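Local coordinates for protein acetyltransferase PA1377 (Pseudomonas aeruginosa, PDB 2VI7) that probably transfers acetyl groups to amine nitrogens, as a putative N-acetyltransferase of the GNAT (GCN5-related) family, at residues 9-14 with 62-67; 126-131 with 151-156. One frame throughout, in Å; residues are numbered along the deposited sequence.

Both contacts belong to one mixed beta-sheet, the curved scaffold of the GNAT fold, and lie on opposite sides of the chain's centre. Interaction 1 pairs the N-terminal strand with strand 58-65 by backbone hydrogen bonds, whereas interaction 2 joins the end of strand 122-128 to the corner at 151-156 through side chains alone. Their centres are 27 Å apart and their nearest atoms about 16 Å, so neither touches the other; the connection runs through strands 68-77 and 86-95. Along the chain, interaction 1 closes before interaction 2 opens. Interaction 2 also reaches the second subunit, which does not touch the segments of interaction 1.

Interaction 1 of 2, residues 9-14 with 62-67; sequences RLERYS and VALHQG
At the edge of the GNAT sheet, Arg9 and Leu64 form an antiparallel hydrogen-bonded pair: Arg9 N gives its hydrogen to Leu64 O at 2.7 Å, and Leu64 N returns one to Arg9 O at 2.6 Å. Two residues on, Glu11 and Val62 repeat the exchange, with Val62 N to Glu11 O at 3.0 Å. Leu10 and Ala63 make the non-hydrogen-bonded pair between them, their side chains on the other face. There Leu10 CD2 lies 3.9 Å from Ala63 CB; the small alanine leaves room for the leucine, and helix 102-117 packs against both. Residues 9-12 belong to the N-terminal strand of the GNAT fold, laid antiparallel along strand 58-65. On the face of Glu11 and Leu64 the two side chains cross at about a right angle. CD1 of Leu64 meets the carboxylate carbon CD of Glu11 at 3.7 Å; the extended chain of Glu11 brings its carboxylate against this methyl, while OE1 also forms a salt bridge with Arg16. Beyond the strand, Tyr13 has CG anti to its own nitrogen (chi1 173°), which sets CD1 4.0 Å from Val62 CG1. The branched Val62 turns CG1 to the tyrosine where strand gives way to loop, and the ring continues toward Val18 and Leu21 of helix 18-25.

Interaction 2 of 2, residues 126-131 with 151-156; sequences TVYTDN and DYAVRD
Arg155 reaches across to Asp130 in an end-on, two-pronged salt bridge: NH1 donates to OD2 at 2.9 Å and NH2 to OD1 at 3.0 Å. Both oxygens are met on their syn sides and lie close to the guanidinium plane, although the carboxylate is turned 33° from it. Arginine suits this place because its two parallel N-H groups match the two oxygens. The extended first part of its chain lays CD over one face of Tyr128, toward the rim, 4.1 Å from Tyr128 CE1, and the bend at chi3 (58°) then directs the guanidinium to Asp130; the cation-pi attraction is weak at most. This is the close-packed part: Tyr128 and Arg155 are buried, and NH2 is also bonded to Gln33. At the ring's edge, Ala153 CB comes within 3.8 Å of Tyr128 OH, whose hydrogen-bond partner is the carbonyl of Val34. Between Thr126 and Tyr152 the contact is thinner, little more than Thr126 CG2 beside Tyr152 OH at 3.9 Å, while Asp130 lies on the exposed side. Tyr152 and Ala153 form a classic beta bulge opposite Val160. Strand 158-168 pairs with both strand 122-128 and the bulged segment, Asn131 sits at the N-cap position of helix 132-140, and Arg82 and Arg83 of the second subunit pack against the corner.

Interaction 1 of 2, residues 9-14 with 62-67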
loop_
_atom_site.group_PDB
_atom_site.type_symbol
_atom_site.label_atom_id
_atom_site.label_comp_id
_atom_site.label_asym_id
_atom_site.label_seq_id
_atom_site.Cartn_x
_atom_site.Cartn_y
_atom_site.Cartn_z
ATOM N N ARG A 9 2.139 -30.094 -1.041
ATOM C CA ARG A 9 0.747 -29.875 -1.427
ATOM C C ARG A 9 0.389 -28.419 -1.202
ATOM O O ARG A 9 0.673 -27.873 -0.142
ATOM C CB ARG A 9 -0.202 -30.703 -0.557
ATOM C CG ARG A 9 -0.752 -31.970 -1.179
ATOM C CD ARG A 9 -1.947 -32.463 -0.365
ATOM N NE ARG A 9 -2.223 -33.896 -0.493
ATOM C CZ ARG A 9 -2.770 -34.487 -1.559
ATOM N NH1 ARG A 9 -3.101 -33.772 -2.630
ATOM N NH2 ARG A 9 -3.037 -35.798 -1.531
ATOM N N LEU A 10 -0.240 -27.795 -2.193
ATOM C CA LEU A 10 -0.664 -26.408 -2.062
ATOM C C LEU A 10 -2.155 -26.438 -1.802
ATOM O O LEU A 10 -2.886 -27.198 -2.435
ATOM C CB LEU A 10 -0.375 -25.617 -3.338
ATOM C CG LEU A 10 1.104 -25.384 -3.642
ATOM C CD1 LEU A 10 1.237 -24.565 -4.912
ATOM C CD2 LEU A 10 1.753 -24.655 -2.480
ATOM N N GLU A 11 -2.604 -25.623 -0.860
ATOM C CA GLU A 11 -4.013 -25.585 -0.532
ATOM C C GLU A 11 -4.426 -24.201 -0.090
ATOM O O GLU A 11 -3.605 -23.427 0.386
ATOM C CB GLU A 11 -4.321 -26.611 0.563
ATOM C CG GLU A 11 -4.452 -28.035 0.029
ATOM C CD GLU A 11 -4.713 -29.057 1.131
ATOM O OE1 GLU A 11 -5.358 -28.678 2.146
ATOM O OE2 GLU A 11 -4.281 -30.225 0.962
ATOM N N ARG A 12 -5.703 -23.897 -0.280
ATOM C CA ARG A 12 -6.247 -22.613 0.117
ATOM C C ARG A 12 -6.251 -22.511 1.644
ATOM O O ARG A 12 -6.731 -23.405 2.354
ATOM C CB ARG A 12 -7.668 -22.450 -0.434
ATOM C CG ARG A 12 -8.377 -21.151 -0.071
ATOM C CD ARG A 12 -7.731 -19.942 -0.724
ATOM N NE ARG A 12 -8.461 -18.713 -0.413
ATOM C CZ ARG A 12 -9.447 -18.207 -1.154
ATOM N NH1 ARG A 12 -9.832 -18.817 -2.269
ATOM N NH2 ARG A 12 -10.048 -17.084 -0.782
ATOM N N TYR A 13 -5.700 -21.412 2.143
ATOM C CA TYR A 13 -5.636 -21.187 3.577
ATOM C C TYR A 13 -7.033 -21.084 4.183
ATOM O O TYR A 13 -7.808 -20.175 3.851
ATOM C CB TYR A 13 -4.847 -19.908 3.878
ATOM C CG TYR A 13 -4.878 -19.493 5.336
ATOM C CD1 TYR A 13 -4.378 -20.327 6.336
ATOM C CD2 TYR A 13 -5.391 -18.254 5.712
ATOM C CE1 TYR A 13 -4.384 -19.930 7.674
ATOM C CE2 TYR A 13 -5.401 -17.849 7.041
ATOM C CZ TYR A 13 -4.896 -18.686 8.019
ATOM O OH TYR A 13 -4.895 -18.267 9.333
ATOM N N SER A 14 -7.338 -22.025 5.075
ATOM C CA SER A 14 -8.619 -22.061 5.770
ATOM C C SER A 14 -8.402 -22.395 7.248
ATOM O O SER A 14 -7.284 -22.716 7.662
ATOM C CB SER A 14 -9.560 -23.084 5.117
ATOM O OG SER A 14 -8.948 -24.354 4.995
ATOM N N VAL A 62 -1.122 -22.081 1.296
ATOM C CA VAL A 62 -0.230 -22.639 2.288
ATOM C C VAL A 62 0.394 -23.836 1.615
ATOM O O VAL A 62 -0.291 -24.566 0.903
ATOM C CB VAL A 62 -0.979 -23.106 3.548
ATOM C CG1 VAL A 62 -1.301 -21.913 4.418
ATOM C CG2 VAL A 62 -2.253 -23.844 3.156
ATOM N N ALA A 63 1.695 -24.009 1.807
ATOM C CA ALA A 63 2.409 -25.134 1.235
ATOM C C ALA A 63 2.469 -26.152 2.352
ATOM O O ALA A 63 2.868 -25.824 3.464
ATOM C CB ALA A 63 3.801 -24.717 0.830
ATOM N N LEU A 64 2.071 -27.384 2.054
ATOM C CA LEU A 64 2.047 -28.454 3.049
ATOM C C LEU A 64 2.924 -29.656 2.706
ATOM O O LEU A 64 3.072 -30.042 1.545
ATOM C CB LEU A 64 0.613 -28.958 3.230
ATOM C CG LEU A 64 -0.471 -27.950 3.580
ATOM C CD1 LEU A 64 -1.827 -28.570 3.364
ATOM C CD2 LEU A 64 -0.315 -27.517 5.012
ATOM N N HIS A 65 3.503 -30.241 3.742
ATOM C CA HIS A 65 4.309 -31.442 3.601
ATOM C C HIS A 65 3.882 -32.322 4.764
ATOM O O HIS A 65 4.044 -31.937 5.924
ATOM C CB HIS A 65 5.798 -31.160 3.728
ATOM C CG HIS A 65 6.628 -32.402 3.699
ATOM N ND1 HIS A 65 6.693 -33.217 2.589
ATOM C CD2 HIS A 65 7.388 -32.997 4.651
ATOM C CE1 HIS A 65 7.454 -34.261 2.858
ATOM N NE2 HIS A 65 7.887 -34.154 4.102
ATOM N N GLN A 66 3.334 -33.496 4.469
ATOM C CA GLN A 66 2.867 -34.374 5.540
ATOM C C GLN A 66 2.003 -33.559 6.535
ATOM O O GLN A 66 2.180 -33.663 7.750
ATOM C CB GLN A 66 4.058 -34.990 6.290
ATOM C CG GLN A 66 5.220 -35.445 5.409
ATOM C CD GLN A 66 5.219 -36.937 5.141
ATOM N N GLY A 67 1.102 -32.725 6.024
ATOM C CA GLY A 67 0.230 -31.960 6.904
ATOM C C GLY A 67 0.801 -30.791 7.697
ATOM O O GLY A 67 0.062 -30.131 8.434
#

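Interaction 2 of 2, residues 126-131 with 151-156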
loop_
_atom_site.group_PDB
_atom_site.type_symbol
_atom_site.label_atom_id
_atom_site.label_comp_id
_atom_site.label_asym_id
_atom_site.label_seq_id
_atom_site.Cartn_x
_atom_site.Cartn_y
_atom_site.Cartn_z
ATOM N N THR A 126 7.565 -6.438 -2.502
ATOM C CA THR A 126 8.693 -5.710 -1.934
ATOM C C THR A 126 9.526 -6.818 -1.327
ATOM O O THR A 126 8.991 -7.832 -0.903
ATOM C CB THR A 126 8.276 -4.701 -0.820
ATOM O OG1 THR A 126 7.567 -5.390 0.215
ATOM C CG2 THR A 126 7.418 -3.579 -1.387
ATOM N N VAL A 127 10.835 -6.638 -1.317
ATOM C CA VAL A 127 11.737 -7.639 -0.767
ATOM C C VAL A 127 12.944 -6.904 -0.184
ATOM O O VAL A 127 13.399 -5.893 -0.724
ATOM C CB VAL A 127 12.170 -8.675 -1.881
ATOM C CG1 VAL A 127 12.674 -7.969 -3.102
ATOM C CG2 VAL A 127 13.280 -9.548 -1.402
ATOM N N TYR A 128 13.451 -7.387 0.941
ATOM C CA TYR A 128 14.606 -6.752 1.569
ATOM C C TYR A 128 15.804 -6.774 0.633
ATOM O O TYR A 128 16.115 -7.809 0.063
ATOM C CB TYR A 128 14.910 -7.470 2.873
ATOM C CG TYR A 128 13.818 -7.237 3.896
ATOM C CD1 TYR A 128 13.192 -8.298 4.544
ATOM C CD2 TYR A 128 13.391 -5.939 4.202
ATOM C CE1 TYR A 128 12.165 -8.075 5.476
ATOM C CE2 TYR A 128 12.364 -5.707 5.125
ATOM C CZ TYR A 128 11.758 -6.780 5.759
ATOM O OH TYR A 128 10.746 -6.565 6.672
ATOM N N THR A 129 16.474 -5.632 0.480
ATOM C CA THR A 129 17.615 -5.516 -0.435
ATOM C C THR A 129 18.754 -6.519 -0.280
ATOM O O THR A 129 19.496 -6.764 -1.238
ATOM C CB THR A 129 18.251 -4.109 -0.395
ATOM O OG1 THR A 129 18.738 -3.840 0.923
ATOM C CG2 THR A 129 17.250 -3.061 -0.796
ATOM N N ASP A 130 18.898 -7.113 0.899
ATOM C CA ASP A 130 19.979 -8.072 1.123
ATOM C C ASP A 130 19.528 -9.533 1.107
ATOM O O ASP A 130 20.311 -10.428 1.437
ATOM C CB ASP A 130 20.686 -7.752 2.446
ATOM C CG ASP A 130 19.801 -7.984 3.666
ATOM O OD1 ASP A 130 18.584 -8.220 3.496
ATOM O OD2 ASP A 130 20.329 -7.925 4.803
ATOM N N ASN A 131 18.273 -9.779 0.725
ATOM C CA ASN A 131 17.742 -11.144 0.655
ATOM C C ASN A 131 17.953 -11.662 -0.768
ATOM O O ASN A 131 17.048 -11.612 -1.595
ATOM C CB ASN A 131 16.250 -11.153 1.001
ATOM C CG ASN A 131 15.698 -12.562 1.202
ATOM O OD1 ASN A 131 16.373 -13.561 0.942
ATOM N ND2 ASN A 131 14.452 -12.643 1.664
ATOM N N ASP A 151 14.758 2.606 4.717
ATOM C CA ASP A 151 14.162 2.516 6.044
ATOM C C ASP A 151 12.681 2.206 5.907
ATOM O O ASP A 151 11.831 2.805 6.561
ATOM C CB ASP A 151 14.350 3.831 6.794
ATOM C CG ASP A 151 15.811 4.168 7.025
ATOM O OD1 ASP A 151 16.687 3.310 6.748
ATOM O OD2 ASP A 151 16.083 5.294 7.496
ATOM N N TYR A 152 12.388 1.249 5.043
ATOM C CA TYR A 152 11.030 0.829 4.779
ATOM C C TYR A 152 10.369 0.118 5.963
ATOM O O TYR A 152 9.203 0.363 6.274
ATOM C CB TYR A 152 11.039 -0.100 3.579
ATOM C CG TYR A 152 9.671 -0.509 3.106
ATOM C CD1 TYR A 152 8.872 0.374 2.380
ATOM C CD2 TYR A 152 9.184 -1.790 3.356
ATOM C CE1 TYR A 152 7.619 -0.014 1.903
ATOM C CE2 TYR A 152 7.933 -2.188 2.887
ATOM C CZ TYR A 152 7.158 -1.300 2.160
ATOM O OH TYR A 152 5.932 -1.706 1.680
ATOM N N ALA A 153 11.113 -0.771 6.614
ATOM C CA ALA A 153 10.579 -1.531 7.734
ATOM C C ALA A 153 11.629 -1.827 8.784
ATOM O O ALA A 153 12.814 -1.579 8.586
ATOM C CB ALA A 153 9.973 -2.851 7.233
ATOM N N VAL A 154 11.166 -2.355 9.911
ATOM C CA VAL A 154 12.028 -2.733 11.019
ATOM C C VAL A 154 12.328 -4.225 10.877
ATOM O O VAL A 154 11.451 -5.024 10.533
ATOM C CB VAL A 154 11.331 -2.501 12.402
ATOM C CG1 VAL A 154 12.234 -2.964 13.544
ATOM C CG2 VAL A 154 10.990 -1.047 12.578
ATOM N N ARG A 155 13.586 -4.581 11.098
ATOM C CA ARG A 155 14.030 -5.970 11.069
ATOM C C ARG A 155 15.293 -6.017 11.943
ATOM O O ARG A 155 16.212 -5.211 11.771
ATOM C CB ARG A 155 14.338 -6.438 9.636
ATOM C CG ARG A 155 14.561 -7.957 9.526
ATOM C CD ARG A 155 15.230 -8.382 8.213
ATOM N NE ARG A 155 16.528 -7.733 8.016
ATOM C CZ ARG A 155 17.280 -7.863 6.926
ATOM N NH1 ARG A 155 18.439 -7.225 6.842
ATOM N NH2 ARG A 155 16.882 -8.630 5.919
ATOM N N ASP A 156 15.320 -6.946 12.895
ATOM C CA ASP A 156 16.453 -7.090 13.817
ATOM C C ASP A 156 16.797 -5.778 14.531
ATOM O O ASP A 156 17.972 -5.437 14.695
ATOM C CB ASP A 156 17.698 -7.600 13.089
ATOM C CG ASP A 156 17.434 -8.855 12.292
ATOM O OD1 ASP A 156 16.651 -9.714 12.765
ATOM O OD2 ASP A 156 18.023 -8.985 11.195
#